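Local coordinates for VAO-type flavoprotein oxidase VAO615 (Myceliophthora thermophila, PDB 6F72), which probably acts as an oxidase whose bicovalently bound FAD, once reduced, reacts rapidly with molecular oxygen, although its substrate remains unidentified, at residues H53-V58 with N93-V98; A328-F333 with G472-A477; K180-Y185 with S291-L296. One frame throughout, in Å; residues are numbered along the deposited sequence.

Contact 1 of 3, residues H53-V58 with N93-V98; sequences HLIATV and NAPGDV. With NAG (2-acetamido-2-deoxy-beta-D-glucopyranose), chain D; NAG (2-acetamido-2-deoxy-beta-D-glucopyranose), chain B.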
loop_
_atom_site.group_PDB
_atom_site.type_symbol
_atom_site.label_atom_id
_atom_site.label_comp_id
_atom_site.label_asym_id
_atom_site.label_seq_id
_atom_site.Cartn_x
_atom_site.Cartn_y
_atom_site.Cartn_z
ATOM N N HIS A 53 -5.594 6.446 -26.885
ATOM C CA HIS A 53 -5.550 6.081 -25.456
ATOM C C HIS A 53 -5.176 7.213 -24.481
ATOM O O HIS A 53 -4.880 6.956 -23.299
ATOM C CB HIS A 53 -4.677 4.823 -25.244
ATOM C CG HIS A 53 -5.333 3.558 -25.712
ATOM N ND1 HIS A 53 -5.284 3.137 -27.025
ATOM C CD2 HIS A 53 -6.077 2.641 -25.048
ATOM C CE1 HIS A 53 -5.962 2.009 -27.147
ATOM N NE2 HIS A 53 -6.451 1.685 -25.962
ATOM N N LEU A 54 -5.187 8.452 -24.969
ATOM C CA LEU A 54 -5.159 9.629 -24.092
ATOM C C LEU A 54 -6.568 9.964 -23.607
ATOM O O LEU A 54 -7.530 9.945 -24.394
ATOM C CB LEU A 54 -4.533 10.846 -24.792
ATOM C CG LEU A 54 -4.090 12.053 -23.954
ATOM C CD1 LEU A 54 -2.809 11.727 -23.179
ATOM C CD2 LEU A 54 -3.890 13.281 -24.828
ATOM N N ILE A 55 -6.673 10.238 -22.307
ATOM C CA ILE A 55 -7.917 10.637 -21.646
ATOM C C ILE A 55 -7.692 12.019 -21.004
ATOM O O ILE A 55 -6.683 12.232 -20.346
ATOM C CB ILE A 55 -8.362 9.603 -20.567
ATOM C CG1 ILE A 55 -8.506 8.195 -21.160
ATOM C CG2 ILE A 55 -9.673 10.025 -19.894
ATOM C CD1 ILE A 55 -9.011 7.150 -20.181
ATOM N N ALA A 56 -8.605 12.959 -21.241
ATOM C CA ALA A 56 -8.679 14.202 -20.456
ATOM C C ALA A 56 -9.356 13.838 -19.137
ATOM O O ALA A 56 -10.438 13.239 -19.135
ATOM C CB ALA A 56 -9.477 15.282 -21.188
ATOM N N THR A 57 -8.710 14.162 -18.019
ATOM C CA THR A 57 -9.257 13.812 -16.719
ATOM C C THR A 57 -10.605 14.509 -16.483
ATOM O O THR A 57 -10.747 15.720 -16.662
ATOM C CB THR A 57 -8.282 14.146 -15.571
ATOM O OG1 THR A 57 -7.016 13.535 -15.832
ATOM C CG2 THR A 57 -8.824 13.662 -14.236
ATOM N N VAL A 58 -11.594 13.694 -16.142
ATOM C CA VAL A 58 -12.870 14.158 -15.659
ATOM C C VAL A 58 -13.064 13.388 -14.364
ATOM O O VAL A 58 -13.295 12.170 -14.421
ATOM C CB VAL A 58 -14.025 13.854 -16.641
ATOM C CG1 VAL A 58 -15.347 14.366 -16.070
ATOM C CG2 VAL A 58 -13.747 14.470 -18.001
ATOM N N ASN A 93 -11.517 2.037 -10.785
ATOM C CA ASN A 93 -11.705 1.975 -12.242
ATOM C C ASN A 93 -11.655 3.332 -12.939
ATOM O O ASN A 93 -11.594 3.397 -14.169
ATOM C CB ASN A 93 -13.018 1.272 -12.595
ATOM C CG ASN A 93 -12.934 -0.243 -12.495
ATOM O OD1 ASN A 93 -11.874 -0.827 -12.268
ATOM N ND2 ASN A 93 -14.076 -0.888 -12.663
ATOM N N ALA A 94 -11.706 4.410 -12.160
ATOM C CA ALA A 94 -11.658 5.761 -12.710
ATOM C C ALA A 94 -10.227 6.100 -13.157
ATOM O O ALA A 94 -9.262 5.781 -12.438
ATOM C CB ALA A 94 -12.176 6.766 -11.698
ATOM N N PRO A 95 -10.080 6.712 -14.356
ATOM C CA PRO A 95 -8.761 7.033 -14.914
ATOM C C PRO A 95 -7.890 7.945 -14.051
ATOM O O PRO A 95 -6.754 7.603 -13.767
ATOM C CB PRO A 95 -9.103 7.721 -16.240
ATOM C CG PRO A 95 -10.417 7.124 -16.616
ATOM C CD PRO A 95 -11.154 7.047 -15.314
ATOM N N GLY A 96 -8.410 9.092 -13.636
ATOM C CA GLY A 96 -7.580 10.075 -12.953
ATOM C C GLY A 96 -7.844 10.239 -11.472
ATOM O O GLY A 96 -7.242 11.112 -10.853
ATOM N N ASP A 97 -8.729 9.418 -10.901
ATOM C CA ASP A 97 -9.090 9.551 -9.483
ATOM C C ASP A 97 -8.078 8.834 -8.618
ATOM O O ASP A 97 -7.482 7.847 -9.054
ATOM C CB ASP A 97 -10.477 8.980 -9.166
ATOM C CG ASP A 97 -11.573 10.025 -9.215
ATOM O OD1 ASP A 97 -12.095 10.264 -10.325
ATOM O OD2 ASP A 97 -11.921 10.592 -8.134
ATOM N N VAL A 98 -7.893 9.334 -7.397
ATOM C CA VAL A 98 -7.213 8.566 -6.346
ATOM C C VAL A 98 -8.192 8.284 -5.209
ATOM O O VAL A 98 -9.255 8.926 -5.136
ATOM C CB VAL A 98 -5.884 9.209 -5.874
ATOM C CG1 VAL A 98 -4.835 9.101 -6.967
ATOM C CG2 VAL A 98 -6.062 10.659 -5.431
HETATM C C1 NAG D . -8.570 1.740 -21.795
HETATM C C2 NAG D . -10.108 1.783 -21.791
HETATM C C3 NAG D . -10.676 0.361 -21.812
HETATM C C4 NAG D . -10.142 -0.452 -23.002
HETATM C C5 NAG D . -8.611 -0.445 -22.931
HETATM C C6 NAG D . -7.950 -1.191 -24.093
HETATM C C7 NAG D . -10.945 3.805 -20.633
HETATM C C8 NAG D . -11.509 4.313 -19.339
HETATM N N2 NAG D . -10.658 2.499 -20.646
HETATM O O3 NAG D . -12.107 0.396 -21.818
HETATM O O4 NAG D . -10.605 -1.807 -22.909
HETATM O O5 NAG D . -8.109 0.905 -22.881
HETATM O O6 NAG D . -7.944 -0.380 -25.275
HETATM O O7 NAG D . -10.757 4.551 -21.585
HETATM C C1 NAG B . -8.271 10.698 -28.047
HETATM C C2 NAG B . -9.425 11.477 -27.390
HETATM C C3 NAG B . -10.547 10.515 -27.010
HETATM C C4 NAG B . -11.065 9.726 -28.220
HETATM C C5 NAG B . -9.939 9.106 -29.075
HETATM C C6 NAG B . -10.384 8.994 -30.533
HETATM C C7 NAG B . -8.366 13.406 -26.230
HETATM C C8 NAG B . -7.970 13.933 -24.881
HETATM N N2 NAG B . -8.962 12.206 -26.216
HETATM O O3 NAG B . -11.626 11.252 -26.433
HETATM O O4 NAG B . -11.990 8.712 -27.773
HETATM O O5 NAG B . -8.707 9.856 -29.132
HETATM O O6 NAG B . -11.279 7.889 -30.697
HETATM O O7 NAG B . -8.139 14.045 -27.247
#
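Ile55 and Pro95 make the apolar heart of this contact, their side chains crossing at about a right angle. The isoleucine chain is fully extended beyond CB (chi2 -177°), which pushes its terminal methyl across to the proline ring, with CD1 lying 3.8 Å from Pro95 CG. Two residues further along, the packing is closer to backbone: Thr57 CG2 rests 4.0 Å from Gly96 CA. A CB on that glycine would run into this methyl, so the missing side chain lets the two backbones approach here. The hydroxyl of Thr57 is turned to another task, as OG1 bonds to the carbonyl oxygen of Pro124.

The outer side is lined by carbohydrate, which meets the protein mainly through polar atoms, with less apolar packing. The chain D sugar, next to the glycosylated Asn129, brings its acetamide to the rim of the apolar pair, O7 coming within 3.4 Å of Ile55 CD1. This attached sugar is also hydrogen-bonded at its hydroxymethyl end by His53, whose NE2 meets O6 at the ring edge, 2.6 Å away and nearly straight (174°). ND1 of that ring is bonded to Leu50 O, which ties its rotation to the backbone. An alanine in place of His53 is likely to leave the sugar O6 without this partner and its hydroxymethyl arm free to turn. The chain B sugar, likewise part of an attached glycan, has only slight polar contact with the strand, N2 giving a weak hydrogen bond to Leu54 O.

Here a loop between two short helices packs on strand 54-56, the edge strand that pairs antiparallel with strand 126-129 in the mixed four-stranded sheet belonging to the FAD-binding PCMH-type fold of VAO-family flavoproteins.

Contact 2 of 3, residues A328-F333 with G472-A477; sequences ALLPDF and GMLLCA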
loop_
_atom_site.group_PDB
_atom_site.type_symbol
_atom_site.label_atom_id
_atom_site.label_comp_id
_atom_site.label_asym_id
_atom_site.label_seq_id
_atom_site.Cartn_x
_atom_site.Cartn_y
_atom_site.Cartn_z
ATOM N N ALA A 328 3.850 -10.615 23.626
ATOM C CA ALA A 328 4.964 -11.441 24.089
ATOM C C ALA A 328 4.805 -12.918 23.705
ATOM O O ALA A 328 5.800 -13.629 23.600
ATOM C CB ALA A 328 5.166 -11.285 25.600
ATOM N N LEU A 329 3.568 -13.363 23.476
ATOM C CA LEU A 329 3.304 -14.766 23.133
ATOM C C LEU A 329 3.372 -15.112 21.633
ATOM O O LEU A 329 3.405 -16.297 21.252
ATOM C CB LEU A 329 1.987 -15.246 23.759
ATOM C CG LEU A 329 2.042 -15.639 25.246
ATOM C CD1 LEU A 329 0.661 -16.055 25.705
ATOM C CD2 LEU A 329 3.042 -16.752 25.546
ATOM N N LEU A 330 3.411 -14.070 20.798
ATOM C CA LEU A 330 3.520 -14.216 19.339
ATOM C C LEU A 330 4.752 -14.949 18.791
ATOM O O LEU A 330 4.581 -15.760 17.880
ATOM C CB LEU A 330 3.370 -12.861 18.637
ATOM C CG LEU A 330 2.017 -12.159 18.732
ATOM C CD1 LEU A 330 2.161 -10.742 18.220
ATOM C CD2 LEU A 330 0.935 -12.916 17.978
ATOM N N PRO A 331 5.981 -14.665 19.302
ATOM C CA PRO A 331 7.207 -15.231 18.711
ATOM C C PRO A 331 7.172 -16.675 18.183
ATOM O O PRO A 331 7.449 -16.871 17.001
ATOM C CB PRO A 331 8.232 -15.070 19.835
ATOM C CG PRO A 331 7.849 -13.766 20.429
ATOM C CD PRO A 331 6.340 -13.691 20.358
ATOM N N ASP A 332 6.818 -17.652 19.021
ATOM C CA ASP A 332 6.769 -19.071 18.600
ATOM C C ASP A 332 5.670 -19.370 17.581
ATOM O O ASP A 332 5.821 -20.262 16.742
ATOM C CB ASP A 332 6.597 -19.998 19.800
ATOM C CG ASP A 332 7.747 -19.919 20.764
ATOM O OD1 ASP A 332 8.892 -19.657 20.337
ATOM O OD2 ASP A 332 7.498 -20.121 21.964
ATOM N N PHE A 333 4.566 -18.635 17.685
ATOM C CA PHE A 333 3.445 -18.747 16.761
ATOM C C PHE A 333 3.847 -18.259 15.370
ATOM O O PHE A 333 3.553 -18.915 14.374
ATOM C CB PHE A 333 2.257 -17.964 17.322
ATOM C CG PHE A 333 1.050 -17.927 16.427
ATOM C CD1 PHE A 333 0.146 -18.996 16.397
ATOM C CD2 PHE A 333 0.781 -16.795 15.647
ATOM C CE1 PHE A 333 -0.989 -18.944 15.579
ATOM C CE2 PHE A 333 -0.353 -16.737 14.829
ATOM C CZ PHE A 333 -1.243 -17.809 14.803
ATOM N N GLY A 472 11.805 -6.999 12.773
ATOM C CA GLY A 472 10.419 -6.655 13.097
ATOM C C GLY A 472 9.524 -7.838 13.389
ATOM O O GLY A 472 9.724 -8.930 12.833
ATOM N N MET A 473 8.553 -7.614 14.279
ATOM C CA MET A 473 7.521 -8.595 14.597
ATOM C C MET A 473 6.099 -8.046 14.320
ATOM O O MET A 473 5.203 -8.801 13.920
ATOM C CB MET A 473 7.663 -9.062 16.048
ATOM C CG MET A 473 6.957 -10.373 16.345
ATOM S SD MET A 473 7.054 -11.046 18.020
ATOM C CE MET A 473 5.936 -9.974 18.898
ATOM N N LEU A 474 5.907 -6.740 14.544
ATOM C CA LEU A 474 4.621 -6.076 14.336
ATOM C C LEU A 474 4.709 -4.959 13.293
ATOM O O LEU A 474 5.716 -4.249 13.203
ATOM C CB LEU A 474 4.086 -5.491 15.656
ATOM C CG LEU A 474 4.072 -6.296 16.963
ATOM C CD1 LEU A 474 3.551 -5.413 18.087
ATOM C CD2 LEU A 474 3.247 -7.571 16.869
ATOM N N LEU A 475 3.657 -4.829 12.498
ATOM C CA LEU A 475 3.467 -3.651 11.669
ATOM C C LEU A 475 2.111 -3.141 12.065
ATOM O O LEU A 475 1.090 -3.744 11.710
ATOM C CB LEU A 475 3.524 -3.953 10.161
ATOM C CG LEU A 475 3.326 -2.855 9.074
ATOM C CD1 LEU A 475 1.889 -2.366 8.948
ATOM C CD2 LEU A 475 4.235 -1.648 9.240
ATOM N N CYS A 476 2.118 -2.063 12.837
ATOM C CA CYS A 476 0.871 -1.427 13.283
ATOM C C CYS A 476 0.614 -0.152 12.511
ATOM O O CYS A 476 1.526 0.661 12.307
ATOM C CB CYS A 476 0.895 -1.164 14.783
ATOM S SG CYS A 476 0.909 -2.710 15.711
ATOM N N ALA A 477 -0.638 0.009 12.091
ATOM C CA ALA A 477 -1.036 1.156 11.304
ATOM C C ALA A 477 -2.150 2.008 11.971
ATOM O O ALA A 477 -3.337 1.886 11.595
ATOM C CB ALA A 477 -1.447 0.712 9.906
#
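Met473 reaches from its strand to the helix at Leu330 and Pro331, and its path can be followed atom by atom. CB points toward the helix and CG continues straight on, since both chi1 (-161°) and chi2 are extended; these two carbons serve as the arm that spans the gap. SD arrives at the proline ring, 3.6 Å from Pro331 CD and almost as near to Pro331 CG. The chain then bends at chi3 (75°), turning the methyl along the helix, where CE lies 3.9 Å from Leu330 CB and equally close to Leu330 CD1. That leucine methyl also meets a second residue of the strand, with Leu330 CD1 packed 3.6 Å from Leu474 CD2.

Met473 and Leu474 both face Ile418 in a classic beta bulge, which is consistent with two consecutive strand residues reaching the same helix. The helix is kinked at Pro331 and Asp332, and the ring met by the sulfur is at that kink.

The contact lays helix 316-335 across a seven-stranded antiparallel sheet, the two short axes 9.7 Å apart and inclined at 116°. Strand 472-480 runs between 448-452, to which Cys476 is joined by a disulfide with Cys450, and the outermost strand 412-419. Helix 360-376 covers Leu330 through Phe370, while helix 420-424 closes over Met473 through Arg420 and Val423.

Contact 3 of 3, residues K180-Y185 with S291-L296; sequences KFIKNY and SMTARL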
loop_
_atom_site.group_PDB
_atom_site.type_symbol
_atom_site.label_atom_id
_atom_site.label_comp_id
_atom_site.label_asym_id
_atom_site.label_seq_id
_atom_site.Cartn_x
_atom_site.Cartn_y
_atom_site.Cartn_z
ATOM N N LYS A 180 -0.039 -15.120 -16.199
ATOM C CA LYS A 180 0.601 -16.234 -16.874
ATOM C C LYS A 180 1.169 -17.203 -15.841
ATOM O O LYS A 180 2.037 -16.823 -15.046
ATOM C CB LYS A 180 1.687 -15.690 -17.811
ATOM C CG LYS A 180 2.308 -16.683 -18.775
ATOM C CD LYS A 180 3.315 -15.940 -19.638
ATOM C CE LYS A 180 4.427 -16.841 -20.138
ATOM N NZ LYS A 180 3.917 -17.748 -21.195
ATOM N N PHE A 181 0.647 -18.434 -15.839
ATOM C CA PHE A 181 1.141 -19.490 -14.966
ATOM C C PHE A 181 2.378 -20.135 -15.555
ATOM O O PHE A 181 2.337 -20.677 -16.659
ATOM C CB PHE A 181 0.061 -20.546 -14.664
ATOM C CG PHE A 181 0.552 -21.692 -13.801
ATOM C CD1 PHE A 181 0.943 -21.477 -12.474
ATOM C CD2 PHE A 181 0.632 -22.990 -14.319
ATOM C CE1 PHE A 181 1.399 -22.530 -11.681
ATOM C CE2 PHE A 181 1.083 -24.049 -13.531
ATOM C CZ PHE A 181 1.470 -23.818 -12.210
ATOM N N ILE A 182 3.472 -20.064 -14.805
ATOM C CA ILE A 182 4.737 -20.712 -15.158
ATOM C C ILE A 182 4.946 -21.900 -14.208
ATOM O O ILE A 182 5.309 -21.721 -13.036
ATOM C CB ILE A 182 5.934 -19.721 -15.124
ATOM C CG1 ILE A 182 5.676 -18.514 -16.034
ATOM C CG2 ILE A 182 7.235 -20.419 -15.512
ATOM C CD1 ILE A 182 6.514 -17.293 -15.713
ATOM N N LYS A 183 4.709 -23.105 -14.733
ATOM C CA LYS A 183 4.761 -24.357 -13.964
ATOM C C LYS A 183 6.151 -24.685 -13.416
ATOM O O LYS A 183 6.274 -25.196 -12.294
ATOM C CB LYS A 183 4.247 -25.521 -14.817
ATOM C CG LYS A 183 3.947 -26.799 -14.041
ATOM C CD LYS A 183 3.261 -27.805 -14.949
ATOM C CE LYS A 183 3.132 -29.164 -14.285
ATOM N NZ LYS A 183 2.374 -30.101 -15.166
ATOM N N ASN A 184 7.179 -24.375 -14.206
ATOM C CA ASN A 184 8.569 -24.713 -13.878
ATOM C C ASN A 184 9.533 -23.567 -14.157
ATOM O O ASN A 184 10.392 -23.655 -15.057
ATOM C CB ASN A 184 9.007 -25.971 -14.630
ATOM C CG ASN A 184 8.247 -27.212 -14.194
ATOM O OD1 ASN A 184 8.113 -27.493 -12.998
ATOM N ND2 ASN A 184 7.758 -27.975 -15.168
ATOM N N TYR A 185 9.387 -22.493 -13.380
ATOM C CA TYR A 185 10.398 -21.441 -13.351
ATOM C C TYR A 185 11.736 -22.061 -12.947
ATOM O O TYR A 185 11.809 -22.795 -11.959
ATOM C CB TYR A 185 10.028 -20.315 -12.383
ATOM C CG TYR A 185 10.854 -19.084 -12.624
ATOM C CD1 TYR A 185 12.078 -18.897 -11.973
ATOM C CD2 TYR A 185 10.426 -18.107 -13.520
ATOM C CE1 TYR A 185 12.847 -17.761 -12.205
ATOM C CE2 TYR A 185 11.185 -16.973 -13.762
ATOM C CZ TYR A 185 12.391 -16.800 -13.100
ATOM O OH TYR A 185 13.142 -15.677 -13.334
ATOM N N SER A 291 5.191 -5.463 -15.755
ATOM C CA SER A 291 4.809 -6.719 -15.128
ATOM C C SER A 291 5.866 -7.100 -14.117
ATOM O O SER A 291 6.978 -6.551 -14.131
ATOM C CB SER A 291 4.653 -7.842 -16.176
ATOM O OG SER A 291 5.912 -8.342 -16.602
ATOM N N MET A 292 5.500 -8.036 -13.243
ATOM C CA MET A 292 6.454 -8.746 -12.394
ATOM C C MET A 292 6.239 -10.244 -12.547
ATOM O O MET A 292 5.141 -10.702 -12.872
ATOM C CB MET A 292 6.310 -8.314 -10.921
ATOM C CG MET A 292 5.123 -8.892 -10.165
ATOM S SD MET A 292 5.175 -8.477 -8.413
ATOM C CE MET A 292 3.934 -9.612 -7.777
ATOM N N THR A 293 7.303 -11.005 -12.350
ATOM C CA THR A 293 7.180 -12.438 -12.221
ATOM C C THR A 293 7.504 -12.734 -10.769
ATOM O O THR A 293 8.483 -12.209 -10.227
ATOM C CB THR A 293 8.123 -13.145 -13.191
ATOM O OG1 THR A 293 7.866 -12.637 -14.500
ATOM C CG2 THR A 293 7.914 -14.666 -13.169
ATOM N N ALA A 294 6.659 -13.545 -10.141
ATOM C CA ALA A 294 6.807 -13.846 -8.726
ATOM C C ALA A 294 6.497 -15.291 -8.421
ATOM O O ALA A 294 5.681 -15.931 -9.101
ATOM C CB ALA A 294 5.925 -12.936 -7.889
ATOM N N ARG A 295 7.159 -15.777 -7.379
ATOM C CA ARG A 295 6.941 -17.099 -6.809
ATOM C C ARG A 295 5.477 -17.383 -6.467
ATOM O O ARG A 295 4.777 -16.538 -5.922
ATOM C CB ARG A 295 7.812 -17.283 -5.553
ATOM C CG ARG A 295 9.283 -16.935 -5.755
ATOM C CD ARG A 295 10.184 -17.385 -4.597
ATOM N NE ARG A 295 9.874 -16.746 -3.320
ATOM C CZ ARG A 295 10.645 -16.790 -2.228
ATOM N NH1 ARG A 295 11.815 -17.447 -2.239
ATOM N NH2 ARG A 295 10.246 -16.173 -1.116
ATOM N N LEU A 296 5.031 -18.574 -6.839
ATOM C CA LEU A 296 3.794 -19.151 -6.338
ATOM C C LEU A 296 4.146 -20.250 -5.367
ATOM O O LEU A 296 5.213 -20.832 -5.467
ATOM C CB LEU A 296 2.946 -19.718 -7.481
ATOM C CG LEU A 296 2.202 -18.703 -8.349
ATOM C CD1 LEU A 296 1.375 -19.437 -9.390
ATOM C CD2 LEU A 296 1.318 -17.792 -7.508
#
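Phe181 presents its ring edge to Leu296, whose CD1 lies in the ring plane 3.7 Å from CD1 of the phenylalanine and about as far from CE1. Both residues belong to the antiparallel sheet of the FAD-binding PCMH-type domain, where strand 193-198 pairs with both of their strands and so lies between them. The contact therefore bridges next-but-one neighbours, and even the nearest CA atoms remain wide apart, 8.6 Å from Tyr185 CA to Arg295 CA. Side chains close the span.

The chain turns a corner at Lys183, and the amide N of that residue sits 3.9 Å above the plane of the Phe181 ring, toward its rim. Outside the pair, helix 203-212 adds Met209 against Phe181 and Ala210 against Leu296.

Beyond the corner Tyr185 points toward strand 288-298, its OH bonded to Glu253 OE2, which fixes the far end of the ring. Both sides of the corner thus converge on Thr293. Its OG1 lies beside the backbone N (chi1 -54°), which leaves the methyl anti to it and facing a partner from each: Thr293 CG2 lies 3.9 Å from Ile182 CD1, the two side chains crossing at about a right angle, and 4.0 Å from Tyr185 CE2, approached obliquely.

Taken together, the three contacts show how apolar packing adapts to its place in a fold. Contact 2 is the buried one, helix against sheet, and uses leucine and methionine side chains and a proline ring. Contacts 1 and 3 are only partly buried and belong to the sheets of the flavin-binding part: the first sets a loop beside an edge strand and finishes its outer side with sugars, whereas the third joins two strands of one sheet across an intervening strand, with aromatic rings doing much of the work. None shares a strand or helix with another. Contacts 1 and 2 lie on opposite sides of the chain's centre, their centres about 40 Å apart; contact 3 is about 30 Å from each.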